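Glucose-6-phosphate 1-dehydrogenase (Kluyveromyces lactis, PDB 7E6I) oxidises glucose 6-phosphate to 6-phosphogluconolactone with NADP+ as hydride acceptor, probably the rate-limiting entry step of the oxidative pentose phosphate pathway. Local coordinates at residues D6-I11 against E105-E110. Sequence-based numbering, arbitrary orientation.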
loop_
_atom_site.group_PDB
_atom_site.type_symbol
_atom_site.label_atom_id
_atom_site.label_comp_id
_atom_site.label_asym_id
_atom_site.label_seq_id
_atom_site.Cartn_x
_atom_site.Cartn_y
_atom_site.Cartn_z
ATOM N N ASP A 6 -19.148 13.881 -9.528
ATOM C CA ASP A 6 -18.835 15.297 -9.359
ATOM C C ASP A 6 -19.876 15.976 -8.477
ATOM O O ASP A 6 -19.644 16.170 -7.281
ATOM C CB ASP A 6 -18.745 15.991 -10.722
ATOM C CG ASP A 6 -17.913 17.278 -10.688
ATOM O OD1 ASP A 6 -17.425 17.670 -9.601
ATOM O OD2 ASP A 6 -17.751 17.902 -11.766
ATOM N N GLU A 7 -21.033 16.312 -9.040
ATOM C CA GLU A 7 -22.047 17.098 -8.339
ATOM C C GLU A 7 -23.016 16.201 -7.579
ATOM O O GLU A 7 -23.416 15.141 -8.065
ATOM C CB GLU A 7 -22.834 17.978 -9.315
ATOM C CG GLU A 7 -22.041 18.494 -10.518
ATOM C CD GLU A 7 -21.844 17.440 -11.632
ATOM O OE1 GLU A 7 -22.676 16.508 -11.745
ATOM O OE2 GLU A 7 -20.849 17.543 -12.394
ATOM N N ASN A 8 -23.380 16.637 -6.373
ATOM C CA ASN A 8 -24.429 15.995 -5.574
ATOM C C ASN A 8 -24.103 14.540 -5.248
ATOM O O ASN A 8 -25.000 13.723 -5.018
ATOM C CB ASN A 8 -25.790 16.107 -6.269
ATOM C CG ASN A 8 -26.070 17.512 -6.751
ATOM O OD1 ASN A 8 -25.790 18.483 -6.047
ATOM N ND2 ASN A 8 -26.583 17.631 -7.971
ATOM N N THR A 9 -22.817 14.209 -5.211
ATOM C CA THR A 9 -22.389 12.916 -4.713
ATOM C C THR A 9 -22.462 12.886 -3.192
ATOM O O THR A 9 -22.076 13.841 -2.509
ATOM C CB THR A 9 -20.969 12.615 -5.178
ATOM O OG1 THR A 9 -20.209 13.830 -5.184
ATOM C CG2 THR A 9 -21.010 12.106 -6.570
ATOM N N VAL A 10 -22.976 11.787 -2.658
ATOM C CA VAL A 10 -23.021 11.589 -1.218
ATOM C C VAL A 10 -21.956 10.562 -0.853
ATOM O O VAL A 10 -21.945 9.434 -1.367
ATOM C CB VAL A 10 -24.423 11.177 -0.739
ATOM C CG1 VAL A 10 -25.054 10.221 -1.726
ATOM C CG2 VAL A 10 -24.370 10.578 0.678
ATOM N N ILE A 11 -21.038 10.972 0.007
ATOM C CA ILE A 11 -20.006 10.103 0.540
ATOM C C ILE A 11 -20.391 9.786 1.976
ATOM O O ILE A 11 -20.446 10.688 2.819
ATOM C CB ILE A 11 -18.624 10.770 0.461
ATOM C CG1 ILE A 11 -18.231 11.009 -0.999
ATOM C CG2 ILE A 11 -17.579 9.945 1.167
ATOM C CD1 ILE A 11 -17.065 11.990 -1.165
ATOM N N GLU A 105 -31.952 10.264 0.127
ATOM C CA GLU A 105 -32.978 10.543 -0.875
ATOM C C GLU A 105 -33.554 11.946 -0.716
ATOM O O GLU A 105 -33.943 12.572 -1.709
ATOM C CB GLU A 105 -34.071 9.481 -0.792
ATOM C CG GLU A 105 -33.615 8.118 -1.294
ATOM C CD GLU A 105 -34.685 7.038 -1.187
ATOM O OE1 GLU A 105 -34.571 6.017 -1.903
ATOM O OE2 GLU A 105 -35.632 7.192 -0.380
ATOM N N GLU A 106 -33.611 12.460 0.516
ATOM C CA GLU A 106 -33.999 13.853 0.726
ATOM C C GLU A 106 -33.045 14.798 0.011
ATOM O O GLU A 106 -33.475 15.709 -0.705
ATOM C CB GLU A 106 -34.029 14.173 2.220
ATOM C CG GLU A 106 -35.366 13.931 2.887
ATOM C CD GLU A 106 -35.598 14.834 4.096
ATOM O OE1 GLU A 106 -34.942 14.631 5.149
ATOM O OE2 GLU A 106 -36.446 15.746 3.994
ATOM N N PHE A 107 -31.739 14.595 0.205
ATOM C CA PHE A 107 -30.737 15.435 -0.442
ATOM C C PHE A 107 -30.751 15.247 -1.952
ATOM O O PHE A 107 -30.625 16.221 -2.703
ATOM C CB PHE A 107 -29.354 15.124 0.138
ATOM C CG PHE A 107 -28.211 15.720 -0.638
ATOM C CD1 PHE A 107 -27.792 17.019 -0.392
ATOM C CD2 PHE A 107 -27.541 14.976 -1.603
ATOM C CE1 PHE A 107 -26.733 17.574 -1.099
ATOM C CE2 PHE A 107 -26.486 15.525 -2.316
ATOM C CZ PHE A 107 -26.080 16.827 -2.061
ATOM N N GLU A 108 -30.910 14.005 -2.417
ATOM C CA GLU A 108 -30.920 13.732 -3.854
ATOM C C GLU A 108 -32.191 14.220 -4.543
ATOM O O GLU A 108 -32.306 14.097 -5.769
ATOM C CB GLU A 108 -30.732 12.232 -4.105
ATOM C CG GLU A 108 -29.393 11.695 -3.615
ATOM C CD GLU A 108 -29.148 10.230 -3.983
ATOM O OE1 GLU A 108 -30.138 9.489 -4.178
ATOM O OE2 GLU A 108 -27.963 9.817 -4.063
ATOM N N ALA A 109 -33.156 14.741 -3.790
ATOM C CA ALA A 109 -34.344 15.366 -4.351
ATOM C C ALA A 109 -34.281 16.882 -4.279
ATOM O O ALA A 109 -34.653 17.555 -5.240
ATOM C CB ALA A 109 -35.593 14.865 -3.626
ATOM N N GLU A 110 -33.811 17.429 -3.155
ATOM C CA GLU A 110 -33.535 18.858 -3.050
ATOM C C GLU A 110 -32.563 19.333 -4.126
ATOM O O GLU A 110 -32.580 20.518 -4.485
ATOM C CB GLU A 110 -32.995 19.171 -1.652
ATOM C CG GLU A 110 -32.945 20.652 -1.296
ATOM C CD GLU A 110 -31.622 21.058 -0.658
ATOM O OE1 GLU A 110 -31.152 20.340 0.257
ATOM O OE2 GLU A 110 -31.050 22.091 -1.076
HETATM O O HOH W 1 -26.130 11.546 -5.775
#
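Phe107 reaches from the last turns of helix 94-110 to the backbone of Asn8, presenting the rim of its ring rather than a face. CG lies opposite the backbone N (chi1 168°), which carries the ring across to the Asn8 backbone, and CE2 stops 3.6 Å from Asn8 O, which lies at the ring edge close to its plane. The CE2-CZ edge also meets Asn8 carbons: CZ is 4.0 Å from Asn8 CA, and CE2 is 4.1 Å from Asn8 CB. Beside the ring, Glu108 stretches out beyond CG toward the strand and crosses the side chain of Val10 at about a right angle, its OE2 3.8 Å from Val10 CG1. A water bridges the two segments, its O 2.6 Å from Asn8 O and 3.0 Å from Glu108 OE2. The other carboxylate oxygen, OE1, forms a salt bridge with Arg118, a partner that would favour the ionised form of this buried acid. The contact packs the C-terminal end of helix 94-110 against the loop at Asn8 and Val10 of strand 10-14 in the Rossmann-type domain, where that central strand runs between parallel neighbours 43-48 and 117-122; Phe107 also touches Lys43, and Val10 touches Ile45 and Arg118.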